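Local coordinates for protein nucleocapsid (Crimean-congo hemorrhagic fever virus, PDB 4AKL) that binds single- and double-stranded RNA, probably packages the viral genome, and probably cuts double-stranded DNA without sequence specificity, at residues E108-L113 with Y360-D365; F124-A129 with V307-Y312; E94-N99 with W313-G318. All coordinates share one frame; numbering follows the deposited sequence.

Contact 1 of 3, residues E108-L113 with Y360-D365. Unlike the reference sequence in segment 108-113: I111 (reference Thr).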
loop_
_atom_site.group_PDB
_atom_site.type_symbol
_atom_site.label_atom_id
_atom_site.label_comp_id
_atom_site.label_asym_id
_atom_site.label_seq_id
_atom_site.Cartn_x
_atom_site.Cartn_y
_atom_site.Cartn_z
ATOM N N GLU A 108 10.207 13.138 -8.946
ATOM C CA GLU A 108 11.409 13.675 -9.610
ATOM C C GLU A 108 12.672 12.811 -9.348
ATOM O O GLU A 108 13.736 13.024 -9.947
ATOM C CB GLU A 108 11.642 15.152 -9.210
ATOM C CG GLU A 108 10.675 16.090 -9.925
ATOM C CD GLU A 108 10.972 17.587 -9.686
ATOM O OE1 GLU A 108 11.898 17.957 -8.912
ATOM O OE2 GLU A 108 10.246 18.409 -10.300
ATOM N N SER A 109 12.538 11.837 -8.458
ATOM C CA SER A 109 13.613 10.890 -8.150
ATOM C C SER A 109 13.288 9.500 -8.666
ATOM O O SER A 109 13.960 8.576 -8.278
ATOM C CB SER A 109 13.844 10.836 -6.632
ATOM O OG SER A 109 14.467 12.037 -6.252
ATOM N N TYR A 110 12.279 9.376 -9.549
ATOM C CA TYR A 110 11.838 8.082 -10.052
ATOM C C TYR A 110 13.038 7.252 -10.551
ATOM O O TYR A 110 13.119 6.087 -10.250
ATOM C CB TYR A 110 10.760 8.177 -11.149
ATOM C CG TYR A 110 10.149 6.812 -11.378
ATOM C CD1 TYR A 110 9.059 6.375 -10.622
ATOM C CD2 TYR A 110 10.710 5.915 -12.326
ATOM C CE1 TYR A 110 8.509 5.079 -10.817
ATOM C CE2 TYR A 110 10.199 4.664 -12.510
ATOM C CZ TYR A 110 9.091 4.240 -11.760
ATOM O OH TYR A 110 8.588 2.999 -11.965
ATOM N N ILE A 111 13.945 7.865 -11.285
ATOM C CA ILE A 111 15.070 7.169 -11.876
ATOM C C ILE A 111 15.916 6.476 -10.761
ATOM O O ILE A 111 16.346 5.334 -10.906
ATOM C CB ILE A 111 15.865 8.170 -12.762
ATOM C CG1 ILE A 111 15.017 8.545 -14.010
ATOM C CG2 ILE A 111 17.176 7.622 -13.187
ATOM C CD1 ILE A 111 15.618 9.845 -14.805
ATOM N N GLU A 112 16.155 7.190 -9.649
ATOM C CA GLU A 112 16.887 6.647 -8.522
ATOM C C GLU A 112 16.119 5.565 -7.804
ATOM O O GLU A 112 16.728 4.604 -7.306
ATOM C CB GLU A 112 17.248 7.761 -7.537
ATOM C CG GLU A 112 18.079 7.315 -6.401
ATOM C CD GLU A 112 18.611 8.478 -5.557
ATOM O OE1 GLU A 112 17.934 9.521 -5.421
ATOM O OE2 GLU A 112 19.690 8.327 -5.039
ATOM N N LEU A 113 14.806 5.702 -7.731
ATOM C CA LEU A 113 13.974 4.738 -6.996
ATOM C C LEU A 113 13.823 3.393 -7.739
ATOM O O LEU A 113 13.481 2.371 -7.152
ATOM C CB LEU A 113 12.598 5.376 -6.606
ATOM C CG LEU A 113 12.574 6.537 -5.568
ATOM C CD1 LEU A 113 11.100 7.087 -5.395
ATOM C CD2 LEU A 113 13.149 6.145 -4.209
ATOM N N TYR A 360 6.997 0.792 -20.136
ATOM C CA TYR A 360 8.065 -0.177 -20.010
ATOM C C TYR A 360 9.245 0.447 -19.271
ATOM O O TYR A 360 9.856 -0.205 -18.406
ATOM C CB TYR A 360 8.570 -0.666 -21.392
ATOM C CG TYR A 360 9.575 -1.819 -21.323
ATOM C CD1 TYR A 360 10.944 -1.586 -21.005
ATOM C CD2 TYR A 360 9.173 -3.118 -21.563
ATOM C CE1 TYR A 360 11.864 -2.646 -20.908
ATOM C CE2 TYR A 360 10.119 -4.218 -21.495
ATOM C CZ TYR A 360 11.446 -3.974 -21.172
ATOM O OH TYR A 360 12.365 -5.039 -21.113
ATOM N N GLU A 361 9.564 1.684 -19.590
ATOM C CA GLU A 361 10.730 2.340 -18.987
ATOM C C GLU A 361 10.595 2.553 -17.478
ATOM O O GLU A 361 11.603 2.756 -16.797
ATOM C CB GLU A 361 11.039 3.634 -19.677
ATOM C CG GLU A 361 12.358 4.326 -19.254
ATOM C CD GLU A 361 13.687 3.529 -19.564
ATOM O OE1 GLU A 361 13.683 2.285 -19.810
ATOM O OE2 GLU A 361 14.735 4.177 -19.542
ATOM N N LEU A 362 9.377 2.473 -16.977
ATOM C CA LEU A 362 9.134 2.508 -15.528
ATOM C C LEU A 362 9.564 1.207 -14.765
ATOM O O LEU A 362 9.859 1.249 -13.561
ATOM C CB LEU A 362 7.676 2.842 -15.248
ATOM C CG LEU A 362 7.135 4.101 -15.912
ATOM C CD1 LEU A 362 5.650 4.281 -15.533
ATOM C CD2 LEU A 362 7.971 5.349 -15.577
ATOM N N PHE A 363 9.613 0.073 -15.459
ATOM C CA PHE A 363 9.971 -1.191 -14.813
ATOM C C PHE A 363 11.280 -1.153 -14.075
ATOM O O PHE A 363 12.289 -0.708 -14.618
ATOM C CB PHE A 363 10.040 -2.352 -15.814
ATOM C CG PHE A 363 8.708 -2.813 -16.346
ATOM C CD1 PHE A 363 7.603 -2.833 -15.596
ATOM C CD2 PHE A 363 8.609 -3.295 -17.662
ATOM C CE1 PHE A 363 6.360 -3.289 -16.103
ATOM C CE2 PHE A 363 7.401 -3.726 -18.169
ATOM C CZ PHE A 363 6.263 -3.732 -17.361
ATOM N N ALA A 364 11.285 -1.648 -12.851
ATOM C CA ALA A 364 12.544 -1.721 -12.086
ATOM C C ALA A 364 13.119 -3.142 -11.939
ATOM O O ALA A 364 14.083 -3.372 -11.177
ATOM C CB ALA A 364 12.342 -1.083 -10.686
ATOM N N ASP A 365 12.539 -4.094 -12.640
ATOM C CA ASP A 365 12.899 -5.514 -12.452
ATOM C C ASP A 365 14.395 -5.799 -12.504
ATOM O O ASP A 365 14.894 -6.562 -11.714
ATOM C CB ASP A 365 12.209 -6.415 -13.497
ATOM C CG ASP A 365 10.665 -6.256 -13.465
ATOM O OD1 ASP A 365 10.163 -5.197 -13.820
ATOM O OD2 ASP A 365 9.981 -7.188 -13.039
#

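Contact 2 of 3, residues F124-A129 with V307-Y312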
loop_
_atom_site.group_PDB
_atom_site.type_symbol
_atom_site.label_atom_id
_atom_site.label_comp_id
_atom_site.label_asym_id
_atom_site.label_seq_id
_atom_site.Cartn_x
_atom_site.Cartn_y
_atom_site.Cartn_z
ATOM N N PHE A 124 6.699 8.506 3.315
ATOM C CA PHE A 124 5.619 9.251 3.986
ATOM C C PHE A 124 4.886 10.157 3.042
ATOM O O PHE A 124 3.661 10.188 3.072
ATOM C CB PHE A 124 6.133 10.066 5.162
ATOM C CG PHE A 124 6.504 9.247 6.363
ATOM C CD1 PHE A 124 5.980 7.965 6.586
ATOM C CD2 PHE A 124 7.363 9.770 7.296
ATOM C CE1 PHE A 124 6.343 7.246 7.728
ATOM C CE2 PHE A 124 7.712 9.041 8.427
ATOM C CZ PHE A 124 7.192 7.776 8.630
ATOM N N ASN A 125 5.631 10.877 2.178
ATOM C CA ASN A 125 5.045 11.764 1.207
ATOM C C ASN A 125 4.100 11.020 0.253
ATOM O O ASN A 125 3.027 11.529 -0.088
ATOM C CB ASN A 125 6.155 12.499 0.437
ATOM C CG ASN A 125 5.615 13.484 -0.618
ATOM O OD1 ASN A 125 5.041 13.083 -1.640
ATOM N ND2 ASN A 125 5.819 14.772 -0.378
ATOM N N TYR A 126 4.492 9.804 -0.165
ATOM C CA TYR A 126 3.669 9.043 -1.071
ATOM C C TYR A 126 2.352 8.648 -0.371
ATOM O O TYR A 126 1.311 8.712 -0.957
ATOM C CB TYR A 126 4.434 7.769 -1.552
ATOM C CG TYR A 126 3.545 6.685 -2.112
ATOM C CD1 TYR A 126 2.980 5.757 -1.296
ATOM C CD2 TYR A 126 3.270 6.610 -3.458
ATOM C CE1 TYR A 126 2.155 4.731 -1.809
ATOM C CE2 TYR A 126 2.425 5.589 -3.998
ATOM C CZ TYR A 126 1.871 4.658 -3.157
ATOM O OH TYR A 126 1.047 3.606 -3.620
ATOM N N GLN A 127 2.418 8.216 0.883
ATOM C CA GLN A 127 1.198 7.812 1.599
ATOM C C GLN A 127 0.264 8.988 1.753
ATOM O O GLN A 127 -0.942 8.867 1.504
ATOM C CB GLN A 127 1.514 7.178 2.962
ATOM C CG GLN A 127 2.371 5.870 2.863
ATOM C CD GLN A 127 1.679 4.678 2.180
ATOM O OE1 GLN A 127 0.439 4.613 2.058
ATOM N NE2 GLN A 127 2.494 3.717 1.733
ATOM N N GLN A 128 0.809 10.145 2.106
ATOM C CA GLN A 128 -0.031 11.346 2.275
ATOM C C GLN A 128 -0.603 11.773 0.943
ATOM O O GLN A 128 -1.778 12.217 0.870
ATOM C CB GLN A 128 0.772 12.506 2.934
ATOM C CG GLN A 128 1.288 12.174 4.348
ATOM C CD GLN A 128 0.203 11.452 5.269
ATOM O OE1 GLN A 128 0.380 10.284 5.721
ATOM N NE2 GLN A 128 -0.905 12.139 5.496
ATOM N N ALA A 129 0.217 11.654 -0.115
ATOM C CA ALA A 129 -0.245 11.986 -1.445
ATOM C C ALA A 129 -1.431 11.097 -1.898
ATOM O O ALA A 129 -2.341 11.575 -2.541
ATOM C CB ALA A 129 0.894 11.947 -2.457
ATOM N N VAL A 307 -4.777 1.672 -6.233
ATOM C CA VAL A 307 -5.376 2.531 -7.183
ATOM C C VAL A 307 -4.521 3.798 -7.429
ATOM O O VAL A 307 -4.372 4.226 -8.573
ATOM C CB VAL A 307 -6.861 2.831 -6.826
ATOM C CG1 VAL A 307 -6.973 3.741 -5.628
ATOM C CG2 VAL A 307 -7.565 3.452 -8.069
ATOM N N PHE A 308 -3.937 4.353 -6.368
ATOM C CA PHE A 308 -3.111 5.548 -6.506
ATOM C C PHE A 308 -1.907 5.303 -7.386
ATOM O O PHE A 308 -1.626 6.076 -8.335
ATOM C CB PHE A 308 -2.678 6.082 -5.134
ATOM C CG PHE A 308 -1.833 7.317 -5.203
ATOM C CD1 PHE A 308 -2.352 8.512 -5.703
ATOM C CD2 PHE A 308 -0.518 7.294 -4.817
ATOM C CE1 PHE A 308 -1.602 9.628 -5.779
ATOM C CE2 PHE A 308 0.249 8.384 -4.887
ATOM C CZ PHE A 308 -0.269 9.585 -5.364
ATOM N N SER A 309 -1.167 4.236 -7.046
ATOM C CA SER A 309 0.009 3.878 -7.783
ATOM C C SER A 309 -0.404 3.553 -9.205
ATOM O O SER A 309 0.257 3.949 -10.124
ATOM C CB SER A 309 0.768 2.709 -7.111
ATOM O OG SER A 309 1.619 3.121 -6.045
ATOM N N SER A 310 -1.521 2.874 -9.405
ATOM C CA SER A 310 -1.914 2.592 -10.766
ATOM C C SER A 310 -2.157 3.852 -11.634
ATOM O O SER A 310 -1.790 3.859 -12.823
ATOM C CB SER A 310 -3.095 1.600 -10.815
ATOM O OG SER A 310 -2.630 0.276 -10.374
ATOM N N TYR A 311 -2.750 4.894 -11.034
ATOM C CA TYR A 311 -3.011 6.142 -11.736
ATOM C C TYR A 311 -1.695 6.928 -11.957
ATOM O O TYR A 311 -1.514 7.590 -13.011
ATOM C CB TYR A 311 -4.075 6.984 -11.003
ATOM C CG TYR A 311 -5.450 6.767 -11.583
ATOM C CD1 TYR A 311 -5.843 7.433 -12.710
ATOM C CD2 TYR A 311 -6.338 5.859 -11.026
ATOM C CE1 TYR A 311 -7.108 7.232 -13.273
ATOM C CE2 TYR A 311 -7.590 5.645 -11.574
ATOM C CZ TYR A 311 -7.967 6.329 -12.696
ATOM O OH TYR A 311 -9.179 6.084 -13.235
ATOM N N TYR A 312 -0.780 6.842 -10.992
ATOM C CA TYR A 312 0.514 7.442 -11.142
ATOM C C TYR A 312 1.227 6.863 -12.390
ATOM O O TYR A 312 1.865 7.605 -13.154
ATOM C CB TYR A 312 1.343 7.219 -9.895
ATOM C CG TYR A 312 2.732 7.718 -10.024
ATOM C CD1 TYR A 312 2.984 9.073 -10.210
ATOM C CD2 TYR A 312 3.817 6.846 -9.968
ATOM C CE1 TYR A 312 4.293 9.562 -10.341
ATOM C CE2 TYR A 312 5.156 7.335 -10.105
ATOM C CZ TYR A 312 5.378 8.673 -10.284
ATOM O OH TYR A 312 6.675 9.158 -10.427
#

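Contact 3 of 3, residues E94-N99 with W313-G318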
loop_
_atom_site.group_PDB
_atom_site.type_symbol
_atom_site.label_atom_id
_atom_site.label_comp_id
_atom_site.label_asym_id
_atom_site.label_seq_id
_atom_site.Cartn_x
_atom_site.Cartn_y
_atom_site.Cartn_z
ATOM N N GLU A 94 -5.698 14.027 -14.180
ATOM C CA GLU A 94 -5.500 15.494 -14.015
ATOM C C GLU A 94 -4.879 15.815 -12.652
ATOM O O GLU A 94 -4.052 16.719 -12.538
ATOM C CB GLU A 94 -6.802 16.271 -14.253
ATOM C CG GLU A 94 -6.718 17.858 -14.285
ATOM C CD GLU A 94 -5.730 18.487 -15.355
ATOM O OE1 GLU A 94 -5.147 17.781 -16.220
ATOM O OE2 GLU A 94 -5.543 19.725 -15.291
ATOM N N TRP A 95 -5.226 15.047 -11.624
ATOM C CA TRP A 95 -4.694 15.343 -10.294
ATOM C C TRP A 95 -3.128 15.466 -10.284
ATOM O O TRP A 95 -2.588 16.375 -9.662
ATOM C CB TRP A 95 -5.179 14.326 -9.294
ATOM C CG TRP A 95 -4.816 14.658 -7.858
ATOM C CD1 TRP A 95 -5.604 15.295 -6.953
ATOM C CD2 TRP A 95 -3.585 14.357 -7.181
ATOM N NE1 TRP A 95 -4.934 15.424 -5.740
ATOM C CE2 TRP A 95 -3.698 14.847 -5.852
ATOM C CE3 TRP A 95 -2.391 13.722 -7.561
ATOM C CZ2 TRP A 95 -2.659 14.729 -4.905
ATOM C CZ3 TRP A 95 -1.341 13.610 -6.603
ATOM C CH2 TRP A 95 -1.494 14.098 -5.306
ATOM N N PHE A 96 -2.428 14.562 -10.974
ATOM C CA PHE A 96 -0.949 14.606 -11.055
ATOM C C PHE A 96 -0.429 15.884 -11.706
ATOM O O PHE A 96 0.571 16.435 -11.279
ATOM C CB PHE A 96 -0.414 13.310 -11.736
ATOM C CG PHE A 96 -0.630 12.125 -10.881
ATOM C CD1 PHE A 96 0.251 11.844 -9.854
ATOM C CD2 PHE A 96 -1.766 11.319 -11.048
ATOM C CE1 PHE A 96 0.043 10.750 -9.007
ATOM C CE2 PHE A 96 -1.984 10.234 -10.207
ATOM C CZ PHE A 96 -1.084 9.948 -9.194
ATOM N N GLU A 97 -1.151 16.357 -12.709
ATOM C CA GLU A 97 -0.844 17.612 -13.382
ATOM C C GLU A 97 -0.995 18.823 -12.447
ATOM O O GLU A 97 -0.186 19.749 -12.490
ATOM C CB GLU A 97 -1.773 17.783 -14.590
ATOM C CG GLU A 97 -1.067 18.331 -15.816
ATOM C CD GLU A 97 -0.171 17.298 -16.427
ATOM O OE1 GLU A 97 -0.717 16.304 -16.994
ATOM O OE2 GLU A 97 1.079 17.475 -16.342
ATOM N N LYS A 98 -2.038 18.814 -11.617
ATOM C CA LYS A 98 -2.294 19.924 -10.638
ATOM C C LYS A 98 -1.488 19.820 -9.325
ATOM O O LYS A 98 -1.447 20.787 -8.571
ATOM C CB LYS A 98 -3.793 20.002 -10.267
ATOM C CG LYS A 98 -4.697 20.383 -11.422
ATOM C CD LYS A 98 -6.159 19.865 -11.247
ATOM C CE LYS A 98 -6.884 20.540 -10.092
ATOM N NZ LYS A 98 -8.360 20.267 -10.127
ATOM N N ASN A 99 -0.869 18.660 -9.050
ATOM C CA ASN A 99 -0.192 18.402 -7.731
ATOM C C ASN A 99 1.252 17.959 -7.806
ATOM O O ASN A 99 1.809 17.426 -6.833
ATOM C CB ASN A 99 -0.989 17.390 -6.924
ATOM C CG ASN A 99 -2.237 17.972 -6.370
ATOM O OD1 ASN A 99 -2.197 18.688 -5.355
ATOM N ND2 ASN A 99 -3.355 17.697 -7.015
ATOM N N TRP A 313 1.106 5.546 -12.601
ATOM C CA TRP A 313 1.792 4.901 -13.726
ATOM C C TRP A 313 1.155 5.305 -15.029
ATOM O O TRP A 313 1.868 5.536 -16.006
ATOM C CB TRP A 313 1.875 3.364 -13.555
ATOM C CG TRP A 313 2.735 2.974 -12.355
ATOM C CD1 TRP A 313 3.901 3.602 -11.926
ATOM C CD2 TRP A 313 2.486 1.934 -11.429
ATOM N NE1 TRP A 313 4.390 2.986 -10.810
ATOM C CE2 TRP A 313 3.539 1.954 -10.477
ATOM C CE3 TRP A 313 1.487 0.964 -11.316
ATOM C CZ2 TRP A 313 3.612 1.062 -9.445
ATOM C CZ3 TRP A 313 1.553 0.082 -10.284
ATOM C CH2 TRP A 313 2.611 0.128 -9.350
ATOM N N LEU A 314 -0.168 5.402 -15.053
ATOM C CA LEU A 314 -0.829 5.975 -16.208
ATOM C C LEU A 314 -0.305 7.377 -16.513
ATOM O O LEU A 314 0.076 7.669 -17.653
ATOM C CB LEU A 314 -2.302 6.079 -15.991
ATOM C CG LEU A 314 -3.173 4.864 -15.858
ATOM C CD1 LEU A 314 -4.633 5.370 -15.788
ATOM C CD2 LEU A 314 -2.963 3.855 -17.023
ATOM N N TYR A 315 -0.251 8.226 -15.491
ATOM C CA TYR A 315 0.276 9.579 -15.660
ATOM C C TYR A 315 1.708 9.533 -16.217
ATOM O O TYR A 315 1.977 10.133 -17.250
ATOM C CB TYR A 315 0.137 10.367 -14.351
ATOM C CG TYR A 315 1.028 11.512 -14.247
ATOM C CD1 TYR A 315 0.717 12.734 -14.879
ATOM C CD2 TYR A 315 2.182 11.426 -13.528
ATOM C CE1 TYR A 315 1.594 13.847 -14.754
ATOM C CE2 TYR A 315 3.052 12.525 -13.417
ATOM C CZ TYR A 315 2.745 13.717 -14.029
ATOM O OH TYR A 315 3.633 14.786 -13.894
ATOM N N LYS A 316 2.602 8.786 -15.572
ATOM C CA LYS A 316 3.975 8.696 -16.034
ATOM C C LYS A 316 4.142 8.147 -17.438
ATOM O O LYS A 316 5.055 8.542 -18.095
ATOM C CB LYS A 316 4.831 7.840 -15.106
ATOM C CG LYS A 316 5.070 8.449 -13.790
ATOM C CD LYS A 316 5.863 9.824 -13.856
ATOM C CE LYS A 316 7.366 9.577 -13.867
ATOM N NZ LYS A 316 8.097 10.823 -13.522
ATOM N N ALA A 317 3.273 7.216 -17.836
ATOM C CA ALA A 317 3.279 6.664 -19.164
ATOM C C ALA A 317 2.657 7.586 -20.226
ATOM O O ALA A 317 2.660 7.232 -21.381
ATOM C CB ALA A 317 2.575 5.266 -19.202
ATOM N N GLY A 318 2.146 8.736 -19.831
ATOM C CA GLY A 318 1.546 9.687 -20.769
ATOM C C GLY A 318 0.196 9.236 -21.252
ATOM O O GLY A 318 -0.186 9.586 -22.357
#

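Contact 1 of 3, residues E108-L113 with Y360-D365
Y110 reaches from the short helix 110-113 to L362, which lies in the type I turn Y360-F363 at the end of helix 355-360. Its CB points at the turn, and with CG set anti to the backbone N (chi1 -167°) the ring is carried straight across, meeting the leucine side chain at about a right angle. Along the ring, CE2 lies 3.9 Å from L362 CD2, and CZ sits 4.0 Å from L362 CB. At the tip, OH passes 3.4 Å from L362 CB and donates to L362 O at 2.7 Å. The acceptor lies at the edge of the ring, in its plane; seen from the carbonyl, the C=O...OH angle is 119° and the hydroxyl is tilted 29° out of the carbonyl plane. The same hydroxyl accepts from the backbone N of L380. Y312 and V379 pack against the tyrosine side chain, while W313 and K316 of helix 306-316 back L362. One phenol thus ties two backbone groups of the same long loop, L362 O and L380 N. Giving its proton to one and taking a hydrogen from the other, the buried OH has a partner in both senses, which should limit rotation about its CZ-OH bond.

Contact 2 of 3, residues F124-A129 with V307-Y312
Two helices of the mainly helical core, 120-136 and 306-316, cross almost perpendicularly here, their local axes 98° apart and 11.1 Å from each other at closest approach. The side chains of Y126 and F308 run antiparallel alongside each other and bridge this distance. F308 turns its edge to the tyrosine in an offset edge-to-face pair, planes at 61°, and its CD2 comes 3.5 Å from Y126 CE2. The phenylalanine reaches this place because its CG is anti to the backbone N (chi1 -180°), which extends the ring toward helix 120-136. One turn after Y126, the backbone carbonyl carbon of A129 lies over one face of F308, while A129 CB meets the rim at F308 CZ, 3.9 Å away. Beyond the rings, Y126 OH donates to S309 OG in a short bond of 2.5 Å, with OG near the plane of the phenol ring. Both hydroxyls are further engaged: D305 N binds Y126 OH, and S309 OG bonds to P377 O, so the polar tip is satisfied although buried. W133 adds an edge-to-face ring on F308. A near-orthogonal crossing with an aromatic centre is typical of helix packing in alpha-helical globular domains, here the body of a nairovirus nucleocapsid protein.

Contact 3 of 3, residues E94-N99 with W313-G318
F96 sets its CB squarely over the centre of the Y315 ring, a CH-pi contact of 3.4 Å from F96 CB to the ring centroid and only 14° off the ring normal. The two residues join the C-terminal ends of helices 86-98 and 306-316; the latter closes in a Schellman motif at G318, whose positive phi turns the chain out of the helix and whose N bonds back to Y315 O at 2.9 Å. The two aromatic rings are nearly parallel, planes at 20°, but since the methylene occupies the tyrosine face they are strongly displaced, with centroids 5.2 Å from each other. The F96 ring continues past Y315 into the interior, where F308, W133 and I103 also meet it. W95 of the same helix covers one face, its CE3 3.9 Å above the centre of the F96 ring. On the outer side, E97 bends at chi2 and swings its carboxylate to the edge of Y315, near the ring plane, the two planes standing 56° apart; the touch is loose, OE2 being 4.0 Å from Y315 CE1. Helix 86-98 is itself tied at its end: N99, at the end of this helix, folds its side chain back, and N99 ND2 donates to W95 O in a fairly straight bond of 3.1 Å.

Contacts 2 and 3 share helix 306-316, used on successive turns, and their centres lie 11 Å apart; contact 1 is about 15 Å from each. F96 links contacts 2 and 3, its CZ 3.5 Å from F308 CE1. Contact 1 joins in through Y110, packed on Y312, and L362, packed on K316. Along the chain come 94-99, 108-113 and 124-129, then 307-312, 313-318 and 360-365. Contacts 1 and 3 therefore alternate, and contact 2 falls within the span of both. Segments before and after some 180 residues, over half of them helical, are thus brought together, consistent with one globular body in which helix 306-316 is a central element.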